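Iron-regulated outer membrane protein (Neisseria meningitidis, PDB 4B7O) is a TonB-dependent outer-membrane transporter of the meningococcus that takes part in iron uptake and probably acts as a siderophore receptor. Local coordinates at residues A[263-269]-A[312-318]; A[393-399]-A[519-525]; A[524-530]-A[577-582]. One frame throughout, in Å; residues are numbered along the deposited sequence.

Interaction 1. Residues A[263-269]-A[312-318]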
loop_
_atom_site.group_PDB
_atom_site.type_symbol
_atom_site.label_atom_id
_atom_site.label_comp_id
_atom_site.label_asym_id
_atom_site.label_seq_id
_atom_site.Cartn_x
_atom_site.Cartn_y
_atom_site.Cartn_z
ATOM N N ASP A 263 -31.735 8.180 0.297
ATOM C CA ASP A 263 -30.690 9.110 0.716
ATOM C C ASP A 263 -29.714 8.653 1.760
ATOM O O ASP A 263 -28.902 9.463 2.204
ATOM C CB ASP A 263 -31.317 10.366 1.277
ATOM C CG ASP A 263 -31.908 11.225 0.219
ATOM O OD1 ASP A 263 -31.850 10.826 -0.982
ATOM O OD2 ASP A 263 -32.424 12.296 0.610
ATOM N N HIS A 264 -29.821 7.421 2.248
ATOM C CA HIS A 264 -28.945 7.025 3.347
ATOM C C HIS A 264 -28.530 5.635 3.182
ATOM O O HIS A 264 -29.288 4.774 2.702
ATOM C CB HIS A 264 -29.633 7.129 4.664
ATOM C CG HIS A 264 -30.017 8.510 5.030
ATOM N ND1 HIS A 264 -31.042 9.161 4.423
ATOM C CD2 HIS A 264 -29.493 9.383 5.988
ATOM C CE1 HIS A 264 -31.168 10.395 4.968
ATOM N NE2 HIS A 264 -30.218 10.528 5.929
ATOM N N ARG A 265 -27.302 5.380 3.589
ATOM C CA ARG A 265 -26.795 4.045 3.442
ATOM C C ARG A 265 -25.896 3.707 4.626
ATOM O O ARG A 265 -25.111 4.547 5.042
ATOM C CB ARG A 265 -26.051 3.963 2.119
ATOM C CG ARG A 265 -25.710 2.558 1.710
ATOM C CD ARG A 265 -24.666 2.578 0.605
ATOM N NE ARG A 265 -24.152 1.246 0.309
ATOM C CZ ARG A 265 -24.862 0.108 0.354
ATOM N NH1 ARG A 265 -26.149 0.085 0.687
ATOM N NH2 ARG A 265 -24.275 -1.035 0.053
ATOM N N ILE A 266 -26.061 2.506 5.176
ATOM C CA ILE A 266 -25.205 1.986 6.242
ATOM C C ILE A 266 -24.664 0.638 5.769
ATOM O O ILE A 266 -25.395 -0.227 5.257
ATOM C CB ILE A 266 -26.011 1.722 7.551
ATOM C CG1 ILE A 266 -26.812 2.933 7.915
ATOM C CG2 ILE A 266 -25.113 1.529 8.762
ATOM C CD1 ILE A 266 -25.973 3.895 8.723
ATOM N N VAL A 267 -23.377 0.458 5.951
ATOM C CA VAL A 267 -22.719 -0.765 5.564
ATOM C C VAL A 267 -21.850 -1.194 6.721
ATOM O O VAL A 267 -20.998 -0.395 7.252
ATOM C CB VAL A 267 -21.758 -0.496 4.395
ATOM C CG1 VAL A 267 -21.031 -1.768 4.043
ATOM C CG2 VAL A 267 -22.503 0.070 3.186
ATOM N N LEU A 268 -22.053 -2.453 7.108
ATOM C CA LEU A 268 -21.237 -3.045 8.137
ATOM C C LEU A 268 -20.440 -4.165 7.539
ATOM O O LEU A 268 -20.984 -5.058 6.856
ATOM C CB LEU A 268 -22.122 -3.624 9.234
ATOM C CG LEU A 268 -21.295 -4.284 10.338
ATOM C CD1 LEU A 268 -20.488 -3.232 11.054
ATOM C CD2 LEU A 268 -22.217 -4.924 11.347
ATOM N N SER A 269 -19.153 -4.176 7.800
ATOM C CA SER A 269 -18.453 -5.191 7.185
ATOM C C SER A 269 -17.343 -5.781 8.020
ATOM O O SER A 269 -16.653 -5.067 8.833
ATOM C CB SER A 269 -17.898 -4.637 5.856
ATOM O OG SER A 269 -16.740 -3.900 6.130
ATOM N N ASN A 312 -15.725 -2.765 9.839
ATOM C CA ASN A 312 -15.915 -1.416 9.326
ATOM C C ASN A 312 -17.355 -1.085 9.314
ATOM O O ASN A 312 -18.200 -1.891 8.853
ATOM C CB ASN A 312 -15.348 -1.235 7.914
ATOM C CG ASN A 312 -15.131 0.276 7.564
ATOM O OD1 ASN A 312 -14.071 0.850 7.796
ATOM N ND2 ASN A 312 -16.146 0.905 7.060
ATOM N N LEU A 313 -17.645 0.108 9.816
ATOM C CA LEU A 313 -18.974 0.625 9.671
ATOM C C LEU A 313 -18.920 1.901 8.893
ATOM O O LEU A 313 -18.181 2.792 9.259
ATOM C CB LEU A 313 -19.544 0.894 11.047
ATOM C CG LEU A 313 -20.996 1.343 11.157
ATOM C CD1 LEU A 313 -21.972 0.268 10.702
ATOM C CD2 LEU A 313 -21.266 1.641 12.619
ATOM N N ALA A 314 -19.707 2.006 7.839
ATOM C CA ALA A 314 -19.644 3.225 6.991
ATOM C C ALA A 314 -21.014 3.732 6.747
ATOM O O ALA A 314 -21.928 2.942 6.497
ATOM C CB ALA A 314 -18.958 2.975 5.653
ATOM N N TYR A 315 -21.154 5.053 6.886
ATOM C CA TYR A 315 -22.435 5.704 6.663
ATOM C C TYR A 315 -22.296 6.739 5.579
ATOM O O TYR A 315 -21.350 7.544 5.643
ATOM C CB TYR A 315 -22.889 6.433 7.945
ATOM C CG TYR A 315 -24.030 7.411 7.705
ATOM C CD1 TYR A 315 -25.267 6.964 7.246
ATOM C CD2 TYR A 315 -23.865 8.791 7.923
ATOM C CE1 TYR A 315 -26.311 7.845 7.015
ATOM C CE2 TYR A 315 -24.913 9.682 7.717
ATOM C CZ TYR A 315 -26.127 9.204 7.252
ATOM O OH TYR A 315 -27.176 10.069 7.003
ATOM N N THR A 316 -23.232 6.723 4.621
ATOM C CA THR A 316 -23.432 7.848 3.653
ATOM C C THR A 316 -24.822 8.497 3.642
ATOM O O THR A 316 -25.780 7.907 3.161
ATOM C CB THR A 316 -23.154 7.446 2.202
ATOM O OG1 THR A 316 -21.857 6.861 2.108
ATOM C CG2 THR A 316 -23.213 8.707 1.225
ATOM N N GLY A 317 -24.905 9.732 4.133
ATOM C CA GLY A 317 -26.124 10.565 3.965
ATOM C C GLY A 317 -26.085 11.841 3.107
ATOM O O GLY A 317 -25.131 12.622 3.191
ATOM N N LYS A 318 -27.129 12.032 2.289
ATOM C CA LYS A 318 -27.342 13.267 1.499
ATOM C C LYS A 318 -28.513 14.109 1.996
ATOM O O LYS A 318 -29.509 13.555 2.455
ATOM C CB LYS A 318 -27.645 12.937 0.037
ATOM C CG LYS A 318 -27.427 11.498 -0.350
ATOM C CD LYS A 318 -28.675 10.982 -1.079
ATOM C CE LYS A 318 -28.834 11.444 -2.519
ATOM N NZ LYS A 318 -27.832 10.701 -3.352
#
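Ile266 and Tyr315 meet across two neighbouring antiparallel strands of the transmembrane beta-barrel, where CD1 of Ile266 lies 3.5 Å from CD1 of Tyr315. The strands run at 178°, and their backbones form the close-packed part of the contact. Arg265, Val267 and Ser269 each exchange two hydrogen bonds with Thr316, Ala314 and Asn312 in turn. The bonds are shortest at the Ser269 end, where Ser269 N to Asn312 O measures 2.7 Å, and the ladder closes at the other with a single, longer bond from Lys318 N to Asp263 O of 3.1 Å. Between these rungs sit the non-hydrogen-bonded pairs, in which CA-H groups point at carbonyls, as from Ile266 CA to Ala314 O at 3.4 Å.

The side chains make a looser layer. On the face that bears Ile266, Leu268, Leu313 and Tyr315, CD1 of Leu313 serves two partners, touching CG2 of Ile266 at 3.9 Å and CD1 of Leu268 at 3.8 Å. Both leucines hold CG anti to the backbone N (chi1 179° for Leu268), and both are exposed, consistent with a face turned to the lipid. At the end of this mostly apolar face the His264 and Tyr315 rings lie rim to rim, planes 28° apart, though modelled too close for their exact fit to be trusted. At the Asp263 end of the pairing, Lys318 bends back, bringing its CD against Asp263 OD1 at 3.2 Å, yet NZ stays too far away for a salt bridge.

The other face mixes Val267 and Ala314 with Arg265, Thr316, Ser269 and Asn312. Arg265 reaches away from strand 303-320 to a salt bridge with Asp213. Cohesion between the strands therefore rests largely on backbone hydrogen bonds, which satisfy the facing peptide groups whatever the side chains.

Interaction 2. Residues A[393-399]-A[519-525]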
loop_
_atom_site.group_PDB
_atom_site.type_symbol
_atom_site.label_atom_id
_atom_site.label_comp_id
_atom_site.label_asym_id
_atom_site.label_seq_id
_atom_site.Cartn_x
_atom_site.Cartn_y
_atom_site.Cartn_z
ATOM N N ALA A 393 4.481 -10.676 25.661
ATOM C CA ALA A 393 4.961 -10.192 26.953
ATOM C C ALA A 393 6.208 -9.353 26.713
ATOM O O ALA A 393 6.875 -9.508 25.687
ATOM C CB ALA A 393 5.297 -11.377 27.827
ATOM N N PHE A 394 6.540 -8.470 27.635
ATOM C CA PHE A 394 7.805 -7.767 27.536
ATOM C C PHE A 394 9.018 -8.586 27.976
ATOM O O PHE A 394 8.878 -9.463 28.798
ATOM C CB PHE A 394 7.665 -6.452 28.256
ATOM C CG PHE A 394 6.604 -5.578 27.640
ATOM C CD1 PHE A 394 6.906 -4.772 26.512
ATOM C CD2 PHE A 394 5.297 -5.596 28.112
ATOM C CE1 PHE A 394 5.938 -3.988 25.915
ATOM C CE2 PHE A 394 4.302 -4.800 27.496
ATOM C CZ PHE A 394 4.628 -4.011 26.388
ATOM N N LEU A 395 10.194 -8.318 27.408
ATOM C CA LEU A 395 11.373 -9.133 27.630
ATOM C C LEU A 395 12.628 -8.291 27.881
ATOM O O LEU A 395 13.758 -8.756 27.718
ATOM C CB LEU A 395 11.598 -10.113 26.489
ATOM C CG LEU A 395 10.461 -11.112 26.180
ATOM C CD1 LEU A 395 10.566 -11.605 24.733
ATOM C CD2 LEU A 395 10.423 -12.307 27.131
ATOM N N ASN A 396 12.449 -7.056 28.307
ATOM C CA ASN A 396 13.622 -6.216 28.563
ATOM C C ASN A 396 14.573 -6.848 29.574
ATOM O O ASN A 396 15.805 -6.773 29.415
ATOM C CB ASN A 396 13.251 -4.801 28.983
ATOM C CG ASN A 396 11.991 -4.737 29.820
ATOM O OD1 ASN A 396 11.060 -5.494 29.618
ATOM N ND2 ASN A 396 11.943 -3.791 30.747
ATOM N N GLY A 397 14.010 -7.514 30.585
ATOM C CA GLY A 397 14.829 -8.191 31.625
ATOM C C GLY A 397 15.835 -9.197 31.076
ATOM O O GLY A 397 16.888 -9.425 31.693
ATOM N N GLU A 398 15.511 -9.785 29.917
ATOM C CA GLU A 398 16.433 -10.650 29.180
ATOM C C GLU A 398 17.437 -9.815 28.394
ATOM O O GLU A 398 18.220 -10.378 27.610
ATOM C CB GLU A 398 15.681 -11.583 28.208
ATOM C CG GLU A 398 14.516 -12.377 28.837
ATOM C CD GLU A 398 14.030 -13.624 28.052
ATOM O OE1 GLU A 398 14.061 -13.652 26.817
ATOM O OE2 GLU A 398 13.574 -14.615 28.685
ATOM N N PHE A 399 17.422 -8.484 28.580
ATOM C CA PHE A 399 18.343 -7.633 27.804
ATOM C C PHE A 399 19.818 -7.868 28.155
ATOM O O PHE A 399 20.177 -8.074 29.312
ATOM C CB PHE A 399 18.004 -6.130 27.885
ATOM C CG PHE A 399 19.069 -5.264 27.277
ATOM C CD1 PHE A 399 19.236 -5.208 25.882
ATOM C CD2 PHE A 399 19.968 -4.569 28.084
ATOM C CE1 PHE A 399 20.251 -4.446 25.310
ATOM C CE2 PHE A 399 20.989 -3.798 27.520
ATOM C CZ PHE A 399 21.125 -3.737 26.130
ATOM N N THR A 519 8.785 -4.719 20.129
ATOM C CA THR A 519 8.262 -3.926 21.219
ATOM C C THR A 519 8.570 -4.447 22.655
ATOM O O THR A 519 8.683 -3.644 23.598
ATOM C CB THR A 519 6.768 -3.737 21.025
ATOM O OG1 THR A 519 6.554 -3.098 19.753
ATOM C CG2 THR A 519 6.217 -2.875 22.125
ATOM N N HIS A 520 8.716 -5.768 22.805
ATOM C CA HIS A 520 9.076 -6.400 24.092
ATOM C C HIS A 520 10.328 -5.848 24.735
ATOM O O HIS A 520 10.496 -5.948 25.955
ATOM C CB HIS A 520 9.229 -7.908 23.896
ATOM C CG HIS A 520 10.073 -8.268 22.709
ATOM N ND1 HIS A 520 11.405 -8.078 22.690
ATOM C CD2 HIS A 520 9.730 -8.768 21.474
ATOM C CE1 HIS A 520 11.894 -8.460 21.514
ATOM N NE2 HIS A 520 10.869 -8.880 20.764
ATOM N N GLY A 521 11.227 -5.305 23.917
ATOM C CA GLY A 521 12.373 -4.560 24.422
ATOM C C GLY A 521 13.586 -5.380 24.785
ATOM O O GLY A 521 14.549 -4.868 25.344
ATOM N N LYS A 522 13.569 -6.649 24.434
ATOM C CA LYS A 522 14.710 -7.500 24.654
ATOM C C LYS A 522 15.983 -6.850 24.138
ATOM O O LYS A 522 17.083 -7.020 24.720
ATOM C CB LYS A 522 14.468 -8.862 23.997
ATOM C CG LYS A 522 15.699 -9.768 23.952
ATOM C CD LYS A 522 15.315 -11.240 24.127
ATOM C CE LYS A 522 16.586 -12.065 24.321
ATOM N NZ LYS A 522 16.333 -13.504 24.031
ATOM N N ARG A 523 15.836 -6.071 23.062
ATOM C CA ARG A 523 16.997 -5.587 22.379
ATOM C C ARG A 523 17.298 -4.183 22.772
ATOM O O ARG A 523 18.326 -3.647 22.377
ATOM C CB ARG A 523 16.817 -5.702 20.901
ATOM C CG ARG A 523 17.001 -7.109 20.379
ATOM C CD ARG A 523 17.962 -6.984 19.202
ATOM N NE ARG A 523 18.359 -8.270 18.637
ATOM C CZ ARG A 523 18.254 -8.580 17.350
ATOM N NH1 ARG A 523 17.788 -7.668 16.500
ATOM N NH2 ARG A 523 18.628 -9.787 16.920
ATOM N N GLY A 524 16.429 -3.577 23.572
ATOM C CA GLY A 524 16.739 -2.251 24.059
ATOM C C GLY A 524 15.511 -1.411 24.225
ATOM O O GLY A 524 14.429 -1.784 23.749
ATOM N N ILE A 525 15.652 -0.288 24.931
ATOM C CA ILE A 525 14.506 0.574 25.099
ATOM C C ILE A 525 14.482 1.441 23.868
ATOM O O ILE A 525 15.551 1.742 23.297
ATOM C CB ILE A 525 14.570 1.452 26.356
ATOM C CG1 ILE A 525 14.750 0.595 27.603
ATOM C CG2 ILE A 525 13.268 2.216 26.504
ATOM C CD1 ILE A 525 13.755 -0.557 27.707
#
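Leu395 and His520 join two long loops of the barrel, a 3-10 turn at 396-398 meeting a type I beta turn at 521-524. Leu395 N donates to His520 O at 2.8 Å in a nearly straight bond (171°), although the donor stands above the carbonyl plane. The leucine also lays its CD1 over one face of the imidazole, a CH-pi contact displaced toward the rim.

Lys522 spans the seam. CG is anti to the backbone N (chi1 170°), which sends the chain along the 3-10 turn. CB rests on Leu395, 4.0 Å from Leu395 CB and close to its carbonyl oxygen. The chain then bends at chi2 (145°), CD comes within 3.8 Å of Glu398 OE1, and CE packs 4.0 Å from Glu398 CB. The tip, NZ, forms a salt bridge of 3.6 Å with Glu398 OE1, and hydrogen bonds to Gly349 O and Asn350 OD1 tie it to a third loop as well.

Phe394 and Phe399 flank the seam, each turning a ring edge to a carbonyl: Phe394 meets Thr519 O, and Phe399 meets Lys522 O in the plane of its ring. Phe399 also packs on Val432 of helix 423-434, so the two turns, the helix and the 349-350 region form one cluster.

His520 is fixed at both ring nitrogens. NE2 pairs with Tyr347 O, which can only accept, consistent with the ring hydrogen residing there; ND1 accepts Lys522 N at 3.1 Å, with the donor in the ring plane.

Interaction 3. Residues A[524-530]-A[577-582]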
loop_
_atom_site.group_PDB
_atom_site.type_symbol
_atom_site.label_atom_id
_atom_site.label_comp_id
_atom_site.label_asym_id
_atom_site.label_seq_id
_atom_site.Cartn_x
_atom_site.Cartn_y
_atom_site.Cartn_z
ATOM N N GLY A 524 16.429 -3.577 23.572
ATOM C CA GLY A 524 16.739 -2.251 24.059
ATOM C C GLY A 524 15.511 -1.411 24.225
ATOM O O GLY A 524 14.429 -1.784 23.749
ATOM N N ILE A 525 15.652 -0.288 24.931
ATOM C CA ILE A 525 14.506 0.574 25.099
ATOM C C ILE A 525 14.482 1.441 23.868
ATOM O O ILE A 525 15.551 1.742 23.297
ATOM C CB ILE A 525 14.570 1.452 26.356
ATOM C CG1 ILE A 525 14.750 0.595 27.603
ATOM C CG2 ILE A 525 13.268 2.216 26.504
ATOM C CD1 ILE A 525 13.755 -0.557 27.707
ATOM N N ILE A 526 13.263 1.770 23.434
ATOM C CA ILE A 526 13.026 2.631 22.281
ATOM C C ILE A 526 12.096 3.723 22.719
ATOM O O ILE A 526 10.866 3.532 22.786
ATOM C CB ILE A 526 12.307 1.913 21.133
ATOM C CG1 ILE A 526 13.121 0.715 20.606
ATOM C CG2 ILE A 526 11.939 2.940 20.069
ATOM C CD1 ILE A 526 14.474 1.037 19.998
ATOM N N SER A 527 12.691 4.876 22.994
ATOM C CA SER A 527 11.943 6.040 23.433
ATOM C C SER A 527 11.653 7.060 22.270
ATOM O O SER A 527 11.874 6.790 21.079
ATOM C CB SER A 527 12.696 6.689 24.607
ATOM O OG SER A 527 11.819 7.506 25.380
ATOM N N ILE A 528 11.170 8.235 22.630
ATOM C CA ILE A 528 11.052 9.324 21.682
ATOM C C ILE A 528 11.631 10.572 22.345
ATOM O O ILE A 528 11.354 10.823 23.514
ATOM C CB ILE A 528 9.590 9.539 21.323
ATOM C CG1 ILE A 528 9.434 10.636 20.260
ATOM C CG2 ILE A 528 8.772 9.794 22.572
ATOM C CD1 ILE A 528 8.045 10.681 19.653
ATOM N N ALA A 529 12.439 11.333 21.606
ATOM C CA ALA A 529 13.081 12.534 22.135
ATOM C C ALA A 529 12.078 13.625 22.465
ATOM O O ALA A 529 10.934 13.583 22.017
ATOM C CB ALA A 529 14.126 13.025 21.175
ATOM N N ASP A 530 12.482 14.571 23.296
ATOM C CA ASP A 530 11.619 15.730 23.614
ATOM C C ASP A 530 11.342 16.625 22.404
ATOM O O ASP A 530 12.239 16.885 21.587
ATOM C CB ASP A 530 12.259 16.597 24.719
ATOM C CG ASP A 530 11.837 16.166 26.130
ATOM O OD1 ASP A 530 10.618 15.880 26.356
ATOM O OD2 ASP A 530 12.742 16.125 27.008
ATOM N N ALA A 577 21.009 0.150 25.779
ATOM C CA ALA A 577 20.728 1.332 24.980
ATOM C C ALA A 577 19.264 1.684 25.225
ATOM O O ALA A 577 18.371 0.821 25.170
ATOM C CB ALA A 577 21.028 1.079 23.490
ATOM N N VAL A 578 19.041 2.934 25.597
ATOM C CA VAL A 578 17.734 3.564 25.541
ATOM C C VAL A 578 17.942 4.469 24.327
ATOM O O VAL A 578 18.741 5.412 24.376
ATOM C CB VAL A 578 17.446 4.391 26.832
ATOM C CG1 VAL A 578 16.231 5.323 26.704
ATOM C CG2 VAL A 578 17.258 3.470 28.042
ATOM N N ARG A 579 17.269 4.178 23.222
ATOM C CA ARG A 579 17.411 5.030 22.063
ATOM C C ARG A 579 16.148 5.810 21.921
ATOM O O ARG A 579 15.167 5.393 22.511
ATOM C CB ARG A 579 17.717 4.197 20.854
ATOM C CG ARG A 579 19.210 3.919 20.816
ATOM C CD ARG A 579 19.511 2.876 19.775
ATOM N NE ARG A 579 18.359 1.989 19.604
ATOM C CZ ARG A 579 18.299 1.032 18.679
ATOM N NH1 ARG A 579 19.342 0.863 17.857
ATOM N NH2 ARG A 579 17.205 0.257 18.574
ATOM N N GLU A 580 16.143 6.946 21.199
ATOM C CA GLU A 580 14.880 7.680 21.039
ATOM C C GLU A 580 14.590 8.182 19.616
ATOM O O GLU A 580 15.514 8.480 18.853
ATOM C CB GLU A 580 14.739 8.782 22.097
ATOM C CG GLU A 580 16.076 9.305 22.612
ATOM C CD GLU A 580 15.961 10.688 23.209
ATOM O OE1 GLU A 580 14.891 11.030 23.757
ATOM O OE2 GLU A 580 16.937 11.447 23.118
ATOM N N ALA A 581 13.313 8.218 19.242
ATOM C CA ALA A 581 12.911 8.738 17.928
ATOM C C ALA A 581 13.285 10.217 17.869
ATOM O O ALA A 581 13.070 10.939 18.822
ATOM C CB ALA A 581 11.417 8.551 17.698
ATOM N N VAL A 582 13.887 10.637 16.768
ATOM C CA VAL A 582 14.262 12.027 16.533
ATOM C C VAL A 582 14.005 12.397 15.100
ATOM O O VAL A 582 14.038 11.535 14.221
ATOM C CB VAL A 582 15.778 12.275 16.703
ATOM C CG1 VAL A 582 16.081 12.579 18.145
ATOM C CG2 VAL A 582 16.634 11.136 16.151
#
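Ile525 and Val578 start a short parallel pairing, in which a loop strand runs beside the start of strand 578-600, whereas the strands of the barrel wall pair antiparallel. In its first shell are five backbone hydrogen bonds, arranged as parallel strands require: alternate residues of one strand each bracket a residue of the other. Ile525 straddles Val578, with Ile525 N bonded to Ala577 O and Arg579 N to Ile525 O, the latter almost straight at 175°. Ser527 straddles Glu580 in the same way, its N only 2.6 Å from Arg579 O and its O 2.7 Å from Ala581 N. Ala529 N to Ala581 O, 2.9 Å, ends the run.

Side chains follow the same register. CB of Ile525 lies beside CG2 of Val578 at 3.8 Å, the two chains pointing the same way, and Ile528 CG1 meets Ala581 CB at 3.9 Å on the opposite face. CB of Ala529 rests on CG1 of Val582 at 3.6 Å. Ile526 extends beside Arg579, whose chain bends at chi3 (-28°); the isoleucine CD1 reaches the guanidinium at the edge, in the plane of the group, 3.2 Å from NH2.

A second shell sets these pieces in place. The loop after strand 458-472 supplies His474, bonded through NE2 to Ile526 N, Asp475, which takes Ser527 OG, and Lys477, which binds Ile528 O. Gln570 of strand 569-570 holds Glu580 OE2, and Arg579 NH2 makes a weak hydrogen bond with Tyr514 OH.

The short strand is thus gripped along both edges, by 578-582 on one and by the 474-477 loop on the other. The balance is not perfect: Arg579 NE is buried here with no polar partner, which probably carries an energetic cost.

How the interactions relate
Interactions 2 and 3 form one continuous assembly, with centres 13 Å apart. Gly524 and Ile525 belong to both: the chain leaves the beta turn of interaction 2 and passes straight into the parallel strand of interaction 3. Direct packing adds to this, since Phe399 CZ of interaction 2 lies 3.9 Å from Ala577 N of interaction 3. Interaction 1 stands apart on the barrel wall, about 43 Å from interaction 2 and 42 Å from interaction 3 between centres. The three illustrate a division of labour: antiparallel pairing builds the wall, interaction 2 is mainly side-chain packing with one backbone bond across it, and interaction 3 anchors a loop strand to strand 578-600 by parallel backbone pairing.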